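Long-range contacts in reticulocyte binding protein (Streptococcus agalactiae COH1, PDB 3FAW), which probably hydrolyses alpha-1,6 linkages of pullulan and related alpha-glucans as a secreted, cell-wall-anchored pullulanase of group B Streptococcus: residues A[689-700]-A[777-785]; A[751-762]-A[800-811]. All coordinates share one frame; numbering follows the deposited sequence.

Overall arrangement
Both contacts lie toward the C-terminal end of the chain, with centres about 16 Å apart. Contact 1 sets helix 685-703 against the end of strand 775-778 and the loop after it. Contact 2 pairs strand 748-754 with 807-813 in one antiparallel sheet and 760-763 with 800-803 in a second. Along the chain the segments alternate: 689-700, 751-762, 777-785, 800-811. Strands 775-778 and 807-813 are neighbours in one sheet, and backbone bonds of Ile777 and Val778 with Val810 join the two contacts. Contact 2 thus joins strands within the C-terminal beta domain, while contact 1 fastens an edge of it to a helix that also packs on helices 302-308 and 590-609.

Contact 1 of 2, residues A[689-700]-A[777-785]; sequences KTQAYTAGLITL and IVDADQAGI
Tyr693 of helix 685-703 packs against the loop after edge strand 775-778, at the join between this helix and the C-terminal beta domain. Its OH donates to Asp779 O at 2.6 Å, with the donor tilted 22° from the carbonyl plane. The CB of Ala783 sits over the centre of one ring face, a CH-pi contact of 4.1 Å to the centroid. Asp779 O lies at the ring edge, in plane. CG lies anti to the backbone N (chi1 -156°), which carries the ring to the loop. Val778 CG1 packs against the hydroxyl end of Tyr693, at OH and CZ, crossing at about a right angle.

At one end, the extended chain of Lys689 forms a salt bridge from NZ to Asp781 OD1, 2.8 Å, met from above the carboxylate plane. A water within hydrogen-bonding distance of Lys689 O and Asp781 O can bridge them. At the other end, Leu700 CD1 presses on Ile777 CD1 at 3.4 Å, tighter than usual packing. Between them the backbones come close, with Gly696 CA 3.5 Å from Ala783 O in a CA-H...O contact.

The loop is shaped from within. Ile777 and Val778 form a classic beta bulge opposite Val810. Asp779 OD2 accepts a hydrogen bond from Arg792 N, so both carboxylate oxygens are used. OD1 accepts from Gln782 N nearly along its C-O axis, and from Asp781 N, in an Asx turn, 59° above the carboxylate plane.

Contact 2 of 2, residues A[751-762]-A[800-811]; sequences VFVNADSKARNV and SLLIDPLTAIVI
The Phe752 ring carries Leu801 CD2 over one face, in a CH-pi contact 3.7 Å from the centroid and offset toward the rim. Ile809 O and Val762 CG1 lie at its edge, in plane. With CG anti to its own carbonyl carbon (chi1 -58°), the ring reaches from strand 748-754 to Leu801. Ile803 CD1 packs on Phe752 CB at 3.5 Å, and Ile811 CD1 touches CE2.

The amide of Asn754 ties loop 755-759 to the 804-806 connection. Its ND2 donates mainly to Ile803 O, at 3.2 Å and from 56° above the carbonyl plane, and to Lys758 O, nearly in the amide plane. Asp804 O is a weak third partner. Its OD1 accepts from Asp756 N in an Asx turn. These bonds should fix the amide's rotation. Ile803 O is gripped twice, since Arg760 N also donates to it. Asn761 ND2 donates to Ser800 OG, 2.9 Å.

The strands belong to two antiparallel sheets of the C-terminal beta domain, consistent with that of the alpha-amylase family. Phe752 and Asn754 form hydrogen-bonded pairs with Ile809 and Thr807; Arg760 and Val762 do so with Ile803 and Leu801. The register shifts by two between them. A G1 bulge at Leu806 and Thr807, facing Asn754, lies where strand 807-813 begins. Arg760 NH1 donates to Asp756 OD2 at 3.0 Å, as part of a salt bridge. NH2 forms a salt bridge with Asp729, and NH1 another with Asp734.

Strand 748-754 lies between strands 736-742 and 807-813. Ala808 and Val753 face helix 590-609, touching Leu603, Val606 and Met607, while Val810 packs on strand 775-778.

Contact 1 of 2, residues A[689-700]-A[777-785]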
loop_
_atom_site.group_PDB
_atom_site.type_symbol
_atom_site.label_atom_id
_atom_site.label_comp_id
_atom_site.label_asym_id
_atom_site.label_seq_id
_atom_site.Cartn_x
_atom_site.Cartn_y
_atom_site.Cartn_z
ATOM N N LYS A 689 29.709 0.454 -6.342
ATOM C CA LYS A 689 30.293 -0.199 -5.163
ATOM C C LYS A 689 29.234 -0.412 -4.083
ATOM O O LYS A 689 29.190 -1.463 -3.444
ATOM C CB LYS A 689 31.454 0.621 -4.594
ATOM C CG LYS A 689 32.130 -0.015 -3.374
ATOM C CD LYS A 689 33.429 0.700 -3.021
ATOM C CE LYS A 689 34.071 0.110 -1.782
ATOM N NZ LYS A 689 35.278 0.872 -1.362
ATOM N N THR A 690 28.387 0.596 -3.891
ATOM C CA THR A 690 27.294 0.527 -2.928
ATOM C C THR A 690 26.263 -0.544 -3.305
ATOM O O THR A 690 25.763 -1.251 -2.432
ATOM C CB THR A 690 26.605 1.901 -2.778
ATOM O OG1 THR A 690 27.524 2.831 -2.191
ATOM C CG2 THR A 690 25.362 1.805 -1.901
ATOM N N GLN A 691 25.962 -0.678 -4.596
ATOM C CA GLN A 691 24.978 -1.666 -5.045
ATOM C C GLN A 691 25.525 -3.096 -4.937
ATOM O O GLN A 691 24.783 -4.020 -4.580
ATOM C CB GLN A 691 24.439 -1.324 -6.452
ATOM C CG GLN A 691 25.015 -2.108 -7.614
ATOM C CD GLN A 691 24.396 -3.486 -7.775
ATOM O OE1 GLN A 691 23.174 -3.644 -7.779
ATOM N NE2 GLN A 691 25.241 -4.487 -7.931
ATOM N N ALA A 692 26.817 -3.267 -5.227
ATOM C CA ALA A 692 27.485 -4.558 -5.054
ATOM C C ALA A 692 27.577 -4.917 -3.572
ATOM O O ALA A 692 27.482 -6.084 -3.200
ATOM C CB ALA A 692 28.883 -4.532 -5.690
ATOM N N TYR A 693 27.757 -3.901 -2.731
ATOM C CA TYR A 693 27.751 -4.080 -1.277
ATOM C C TYR A 693 26.379 -4.586 -0.808
ATOM O O TYR A 693 26.289 -5.554 -0.048
ATOM C CB TYR A 693 28.109 -2.757 -0.586
ATOM C CG TYR A 693 28.684 -2.889 0.808
ATOM C CD1 TYR A 693 30.017 -3.248 1.002
ATOM C CD2 TYR A 693 27.909 -2.618 1.931
ATOM C CE1 TYR A 693 30.556 -3.355 2.279
ATOM C CE2 TYR A 693 28.441 -2.724 3.215
ATOM C CZ TYR A 693 29.762 -3.092 3.382
ATOM O OH TYR A 693 30.287 -3.196 4.656
ATOM N N THR A 694 25.319 -3.939 -1.289
ATOM C CA THR A 694 23.944 -4.301 -0.934
ATOM C C THR A 694 23.559 -5.694 -1.447
ATOM O O THR A 694 22.915 -6.462 -0.730
ATOM C CB THR A 694 22.942 -3.249 -1.457
ATOM O OG1 THR A 694 23.315 -1.956 -0.968
ATOM C CG2 THR A 694 21.519 -3.564 -1.002
ATOM N N ALA A 695 23.962 -6.012 -2.677
ATOM C CA ALA A 695 23.752 -7.349 -3.253
ATOM C C ALA A 695 24.382 -8.455 -2.398
ATOM O O ALA A 695 23.774 -9.503 -2.185
ATOM C CB ALA A 695 24.303 -7.408 -4.671
ATOM N N GLY A 696 25.601 -8.213 -1.915
ATOM C CA GLY A 696 26.299 -9.148 -1.030
ATOM C C GLY A 696 25.679 -9.299 0.352
ATOM O O GLY A 696 25.751 -10.368 0.959
ATOM N N LEU A 697 25.088 -8.222 0.861
ATOM C CA LEU A 697 24.366 -8.263 2.132
ATOM C C LEU A 697 23.086 -9.097 2.013
ATOM O O LEU A 697 22.690 -9.765 2.966
ATOM C CB LEU A 697 24.033 -6.845 2.617
ATOM C CG LEU A 697 25.210 -6.008 3.125
ATOM C CD1 LEU A 697 24.791 -4.561 3.362
ATOM C CD2 LEU A 697 25.798 -6.621 4.396
ATOM N N ILE A 698 22.447 -9.067 0.846
ATOM C CA ILE A 698 21.261 -9.893 0.611
ATOM C C ILE A 698 21.636 -11.381 0.578
ATOM O O ILE A 698 20.930 -12.209 1.151
ATOM C CB ILE A 698 20.511 -9.501 -0.682
ATOM C CG1 ILE A 698 19.912 -8.095 -0.548
ATOM C CG2 ILE A 698 19.384 -10.512 -0.974
ATOM C CD1 ILE A 698 19.456 -7.492 -1.865
ATOM N N THR A 699 22.748 -11.707 -0.081
ATOM C CA THR A 699 23.251 -13.084 -0.127
ATOM C C THR A 699 23.532 -13.603 1.282
ATOM O O THR A 699 23.078 -14.686 1.652
ATOM C CB THR A 699 24.542 -13.191 -0.962
ATOM O OG1 THR A 699 24.302 -12.700 -2.285
ATOM C CG2 THR A 699 25.040 -14.642 -1.035
ATOM N N LEU A 700 24.277 -12.824 2.063
ATOM C CA LEU A 700 24.541 -13.158 3.463
ATOM C C LEU A 700 23.244 -13.476 4.210
ATOM O O LEU A 700 23.122 -14.531 4.836
ATOM C CB LEU A 700 25.283 -12.011 4.159
ATOM C CG LEU A 700 25.534 -12.142 5.665
ATOM C CD1 LEU A 700 26.232 -13.456 6.001
ATOM C CD2 LEU A 700 26.335 -10.950 6.176
ATOM N N ILE A 777 33.751 -11.690 6.656
ATOM C CA ILE A 777 32.991 -11.818 5.400
ATOM C C ILE A 777 32.371 -10.495 4.909
ATOM O O ILE A 777 31.986 -10.380 3.741
ATOM C CB ILE A 777 31.925 -12.939 5.479
ATOM C CG1 ILE A 777 30.859 -12.633 6.533
ATOM C CG2 ILE A 777 32.603 -14.277 5.771
ATOM C CD1 ILE A 777 29.647 -13.525 6.422
ATOM N N VAL A 778 32.279 -9.507 5.799
ATOM C CA VAL A 778 31.923 -8.141 5.409
ATOM C C VAL A 778 32.962 -7.181 5.979
ATOM O O VAL A 778 33.288 -7.244 7.165
ATOM C CB VAL A 778 30.512 -7.731 5.914
ATOM C CG1 VAL A 778 30.193 -6.284 5.536
ATOM C CG2 VAL A 778 29.456 -8.665 5.363
ATOM N N ASP A 779 33.488 -6.303 5.129
ATOM C CA ASP A 779 34.418 -5.265 5.580
ATOM C C ASP A 779 34.006 -3.910 4.995
ATOM O O ASP A 779 32.861 -3.746 4.576
ATOM C CB ASP A 779 35.876 -5.661 5.265
ATOM C CG ASP A 779 36.247 -5.509 3.798
ATOM O OD1 ASP A 779 35.372 -5.211 2.961
ATOM O OD2 ASP A 779 37.444 -5.690 3.482
ATOM N N ALA A 780 34.924 -2.944 4.978
ATOM C CA ALA A 780 34.623 -1.598 4.481
ATOM C C ALA A 780 34.368 -1.542 2.968
ATOM O O ALA A 780 33.669 -0.642 2.486
ATOM C CB ALA A 780 35.750 -0.641 4.859
ATOM N N ASP A 781 34.932 -2.496 2.224
ATOM C CA ASP A 781 34.876 -2.482 0.756
ATOM C C ASP A 781 33.869 -3.450 0.135
ATOM O O ASP A 781 33.315 -3.169 -0.934
ATOM C CB ASP A 781 36.257 -2.793 0.178
ATOM C CG ASP A 781 37.263 -1.692 0.433
ATOM O OD1 ASP A 781 36.866 -0.509 0.505
ATOM O OD2 ASP A 781 38.460 -2.016 0.548
ATOM N N GLN A 782 33.652 -4.591 0.782
ATOM C CA GLN A 782 32.863 -5.660 0.177
ATOM C C GLN A 782 32.039 -6.436 1.187
ATOM O O GLN A 782 32.349 -6.468 2.377
ATOM C CB GLN A 782 33.772 -6.625 -0.595
ATOM C CG GLN A 782 34.776 -7.378 0.268
ATOM C CD GLN A 782 35.794 -8.142 -0.557
ATOM O OE1 GLN A 782 36.946 -7.724 -0.682
ATOM N NE2 GLN A 782 35.374 -9.263 -1.130
ATOM N N ALA A 783 30.991 -7.072 0.677
ATOM C CA ALA A 783 30.082 -7.869 1.481
ATOM C C ALA A 783 29.765 -9.175 0.754
ATOM O O ALA A 783 29.717 -9.219 -0.478
ATOM C CB ALA A 783 28.812 -7.091 1.750
ATOM N N GLY A 784 29.559 -10.236 1.529
ATOM C CA GLY A 784 29.236 -11.546 0.974
ATOM C C GLY A 784 29.349 -12.644 2.008
ATOM O O GLY A 784 29.274 -12.382 3.208
ATOM N N ILE A 785 29.539 -13.873 1.537
ATOM C CA ILE A 785 29.651 -15.046 2.414
ATOM C C ILE A 785 31.037 -15.717 2.378
ATOM O O ILE A 785 31.280 -16.667 3.121
ATOM C CB ILE A 785 28.549 -16.098 2.102
ATOM C CG1 ILE A 785 28.682 -16.652 0.678
ATOM C CG2 ILE A 785 27.165 -15.486 2.288
ATOM C CD1 ILE A 785 27.734 -17.797 0.389
HETATM O O HOH W 1 31.078 -3.654 -2.541
HETATM O O HOH W 2 30.426 -6.257 -2.198
#

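Contact 2 of 2, residues A[751-762]-A[800-811]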
loop_
_atom_site.group_PDB
_atom_site.type_symbol
_atom_site.label_atom_id
_atom_site.label_comp_id
_atom_site.label_asym_id
_atom_site.label_seq_id
_atom_site.Cartn_x
_atom_site.Cartn_y
_atom_site.Cartn_z
ATOM N N VAL A 751 28.027 -9.016 13.992
ATOM C CA VAL A 751 27.934 -7.792 13.188
ATOM C C VAL A 751 28.403 -6.581 13.997
ATOM O O VAL A 751 27.919 -6.347 15.104
ATOM C CB VAL A 751 26.476 -7.524 12.732
ATOM C CG1 VAL A 751 26.425 -6.332 11.767
ATOM C CG2 VAL A 751 25.868 -8.768 12.090
ATOM N N PHE A 752 29.340 -5.821 13.431
ATOM C CA PHE A 752 29.873 -4.608 14.053
ATOM C C PHE A 752 29.589 -3.406 13.160
ATOM O O PHE A 752 29.922 -3.430 11.977
ATOM C CB PHE A 752 31.387 -4.726 14.246
ATOM C CG PHE A 752 31.813 -5.910 15.076
ATOM C CD1 PHE A 752 32.054 -5.770 16.436
ATOM C CD2 PHE A 752 31.996 -7.156 14.492
ATOM C CE1 PHE A 752 32.454 -6.854 17.200
ATOM C CE2 PHE A 752 32.393 -8.241 15.248
ATOM C CZ PHE A 752 32.624 -8.090 16.604
ATOM N N VAL A 753 28.977 -2.363 13.722
ATOM C CA VAL A 753 28.711 -1.118 12.984
ATOM C C VAL A 753 29.265 0.087 13.742
ATOM O O VAL A 753 28.682 0.517 14.743
ATOM C CB VAL A 753 27.194 -0.902 12.753
ATOM C CG1 VAL A 753 26.933 0.461 12.117
ATOM C CG2 VAL A 753 26.617 -2.018 11.882
ATOM N N ASN A 754 30.399 0.610 13.279
ATOM C CA ASN A 754 30.918 1.878 13.780
ATOM C C ASN A 754 30.390 3.027 12.920
ATOM O O ASN A 754 30.931 3.311 11.850
ATOM C CB ASN A 754 32.452 1.896 13.803
ATOM C CG ASN A 754 33.017 3.171 14.434
ATOM O OD1 ASN A 754 32.282 3.961 15.029
ATOM N ND2 ASN A 754 34.327 3.370 14.309
ATOM N N ALA A 755 29.331 3.675 13.395
ATOM C CA ALA A 755 28.764 4.840 12.720
ATOM C C ALA A 755 29.388 6.149 13.217
ATOM O O ALA A 755 28.935 7.231 12.841
ATOM C CB ALA A 755 27.244 4.874 12.902
ATOM N N ASP A 756 30.416 6.050 14.062
ATOM C CA ASP A 756 31.120 7.228 14.566
ATOM C C ASP A 756 32.095 7.734 13.509
ATOM O O ASP A 756 32.525 6.982 12.630
ATOM C CB ASP A 756 31.866 6.902 15.866
ATOM C CG ASP A 756 32.169 8.140 16.710
ATOM O OD1 ASP A 756 31.964 9.276 16.235
ATOM O OD2 ASP A 756 32.619 7.977 17.859
ATOM N N SER A 757 32.434 9.017 13.611
ATOM C CA SER A 757 33.347 9.686 12.683
ATOM C C SER A 757 34.815 9.577 13.118
ATOM O O SER A 757 35.688 10.209 12.526
ATOM C CB SER A 757 32.946 11.159 12.540
ATOM O OG SER A 757 32.840 11.788 13.806
ATOM N N LYS A 758 35.075 8.785 14.158
ATOM C CA LYS A 758 36.431 8.420 14.565
ATOM C C LYS A 758 36.486 6.907 14.746
ATOM O O LYS A 758 35.452 6.263 14.918
ATOM C CB LYS A 758 36.809 9.107 15.881
ATOM C CG LYS A 758 35.870 8.787 17.038
ATOM C CD LYS A 758 36.338 9.401 18.340
ATOM C CE LYS A 758 35.348 9.110 19.455
ATOM N NZ LYS A 758 35.923 9.419 20.785
ATOM N N ALA A 759 37.691 6.347 14.709
ATOM C CA ALA A 759 37.879 4.921 14.959
ATOM C C ALA A 759 37.440 4.565 16.380
ATOM O O ALA A 759 37.535 5.398 17.290
ATOM C CB ALA A 759 39.334 4.529 14.739
ATOM N N ARG A 760 36.937 3.341 16.557
ATOM C CA ARG A 760 36.482 2.858 17.864
ATOM C C ARG A 760 36.976 1.444 18.133
ATOM O O ARG A 760 36.892 0.576 17.263
ATOM C CB ARG A 760 34.953 2.875 17.955
ATOM C CG ARG A 760 34.310 4.244 17.769
ATOM C CD ARG A 760 34.601 5.189 18.929
ATOM N NE ARG A 760 33.945 4.763 20.165
ATOM C CZ ARG A 760 32.672 5.004 20.477
ATOM N NH1 ARG A 760 31.879 5.667 19.647
ATOM N NH2 ARG A 760 32.180 4.574 21.631
ATOM N N ASN A 761 37.490 1.228 19.341
ATOM C CA ASN A 761 37.848 -0.107 19.818
ATOM C C ASN A 761 36.629 -0.753 20.462
ATOM O O ASN A 761 36.069 -0.203 21.411
ATOM C CB ASN A 761 39.000 -0.029 20.831
ATOM C CG ASN A 761 39.375 -1.391 21.414
ATOM O OD1 ASN A 761 38.657 -1.942 22.249
ATOM N ND2 ASN A 761 40.520 -1.919 20.999
ATOM N N VAL A 762 36.216 -1.904 19.936
ATOM C CA VAL A 762 35.106 -2.675 20.503
ATOM C C VAL A 762 35.649 -3.821 21.359
ATOM O O VAL A 762 36.325 -4.717 20.853
ATOM C CB VAL A 762 34.198 -3.249 19.394
ATOM C CG1 VAL A 762 33.095 -4.111 19.994
ATOM C CG2 VAL A 762 33.593 -2.123 18.564
ATOM N N SER A 800 39.925 -7.499 21.621
ATOM C CA SER A 800 39.098 -6.436 21.068
ATOM C C SER A 800 39.309 -6.292 19.569
ATOM O O SER A 800 40.197 -6.925 18.985
ATOM C CB SER A 800 39.375 -5.106 21.787
ATOM O OG SER A 800 40.747 -4.745 21.730
ATOM N N LEU A 801 38.454 -5.476 18.959
ATOM C CA LEU A 801 38.535 -5.120 17.544
ATOM C C LEU A 801 38.671 -3.606 17.424
ATOM O O LEU A 801 37.945 -2.869 18.085
ATOM C CB LEU A 801 37.265 -5.571 16.813
ATOM C CG LEU A 801 37.253 -6.972 16.197
ATOM C CD1 LEU A 801 37.706 -8.033 17.186
ATOM C CD2 LEU A 801 35.865 -7.284 15.667
ATOM N N LEU A 802 39.605 -3.149 16.594
ATOM C CA LEU A 802 39.730 -1.732 16.265
ATOM C C LEU A 802 39.095 -1.498 14.901
ATOM O O LEU A 802 39.575 -2.021 13.890
ATOM C CB LEU A 802 41.198 -1.300 16.250
ATOM C CG LEU A 802 41.501 0.156 15.879
ATOM C CD1 LEU A 802 40.751 1.131 16.789
ATOM C CD2 LEU A 802 43.002 0.410 15.941
ATOM N N ILE A 803 38.022 -0.713 14.875
ATOM C CA ILE A 803 37.236 -0.519 13.661
ATOM C C ILE A 803 37.305 0.927 13.176
ATOM O O ILE A 803 37.127 1.862 13.958
ATOM C CB ILE A 803 35.762 -0.926 13.877
ATOM C CG1 ILE A 803 35.683 -2.386 14.341
ATOM C CG2 ILE A 803 34.954 -0.725 12.589
ATOM C CD1 ILE A 803 34.281 -2.859 14.625
ATOM N N ASP A 804 37.568 1.089 11.879
ATOM C CA ASP A 804 37.632 2.405 11.235
ATOM C C ASP A 804 36.297 3.151 11.331
ATOM O O ASP A 804 35.244 2.527 11.452
ATOM C CB ASP A 804 37.995 2.257 9.748
ATOM C CG ASP A 804 39.492 2.094 9.503
ATOM O OD1 ASP A 804 40.234 1.656 10.411
ATOM O OD2 ASP A 804 39.921 2.399 8.369
ATOM N N PRO A 805 36.331 4.493 11.256
ATOM C CA PRO A 805 35.074 5.251 11.223
ATOM C C PRO A 805 34.188 4.900 10.021
ATOM O O PRO A 805 34.701 4.559 8.954
ATOM C CB PRO A 805 35.538 6.710 11.136
ATOM C CG PRO A 805 36.956 6.656 10.685
ATOM C CD PRO A 805 37.511 5.373 11.197
ATOM N N LEU A 806 32.871 4.975 10.213
ATOM C CA LEU A 806 31.895 4.692 9.156
ATOM C C LEU A 806 32.152 3.355 8.443
ATOM O O LEU A 806 32.161 3.285 7.209
ATOM C CB LEU A 806 31.868 5.846 8.148
ATOM C CG LEU A 806 31.660 7.241 8.750
ATOM C CD1 LEU A 806 31.428 8.260 7.647
ATOM C CD2 LEU A 806 30.492 7.249 9.737
ATOM N N THR A 807 32.351 2.304 9.234
ATOM C CA THR A 807 32.695 0.978 8.712
ATOM C C THR A 807 31.843 -0.110 9.371
ATOM O O THR A 807 31.592 -0.070 10.580
ATOM C CB THR A 807 34.191 0.657 8.947
ATOM O OG1 THR A 807 35.003 1.653 8.309
ATOM C CG2 THR A 807 34.559 -0.723 8.401
ATOM N N ALA A 808 31.394 -1.069 8.561
ATOM C CA ALA A 808 30.676 -2.244 9.057
ATOM C C ALA A 808 31.546 -3.485 8.885
ATOM O O ALA A 808 32.107 -3.701 7.814
ATOM C CB ALA A 808 29.351 -2.414 8.313
ATOM N N ILE A 809 31.661 -4.285 9.943
ATOM C CA ILE A 809 32.404 -5.545 9.890
ATOM C C ILE A 809 31.521 -6.718 10.326
ATOM O O ILE A 809 30.868 -6.652 11.365
ATOM C CB ILE A 809 33.664 -5.520 10.795
ATOM C CG1 ILE A 809 34.524 -4.277 10.526
ATOM C CG2 ILE A 809 34.500 -6.772 10.569
ATOM C CD1 ILE A 809 35.159 -4.250 9.158
ATOM N N VAL A 810 31.504 -7.786 9.533
ATOM C CA VAL A 810 30.825 -9.021 9.936
ATOM C C VAL A 810 31.830 -10.170 9.973
ATOM O O VAL A 810 32.549 -10.407 8.998
ATOM C CB VAL A 810 29.644 -9.396 9.012
ATOM C CG1 VAL A 810 29.008 -10.707 9.470
ATOM C CG2 VAL A 810 28.600 -8.286 8.992
ATOM N N ILE A 811 31.874 -10.863 11.111
ATOM C CA ILE A 811 32.738 -12.028 11.295
ATOM C C ILE A 811 31.890 -13.295 11.430
ATOM O O ILE A 811 30.831 -13.274 12.055
ATOM C CB ILE A 811 33.634 -11.886 12.550
ATOM C CG1 ILE A 811 34.432 -10.580 12.501
ATOM C CG2 ILE A 811 34.590 -13.063 12.656
ATOM C CD1 ILE A 811 35.363 -10.373 13.691
#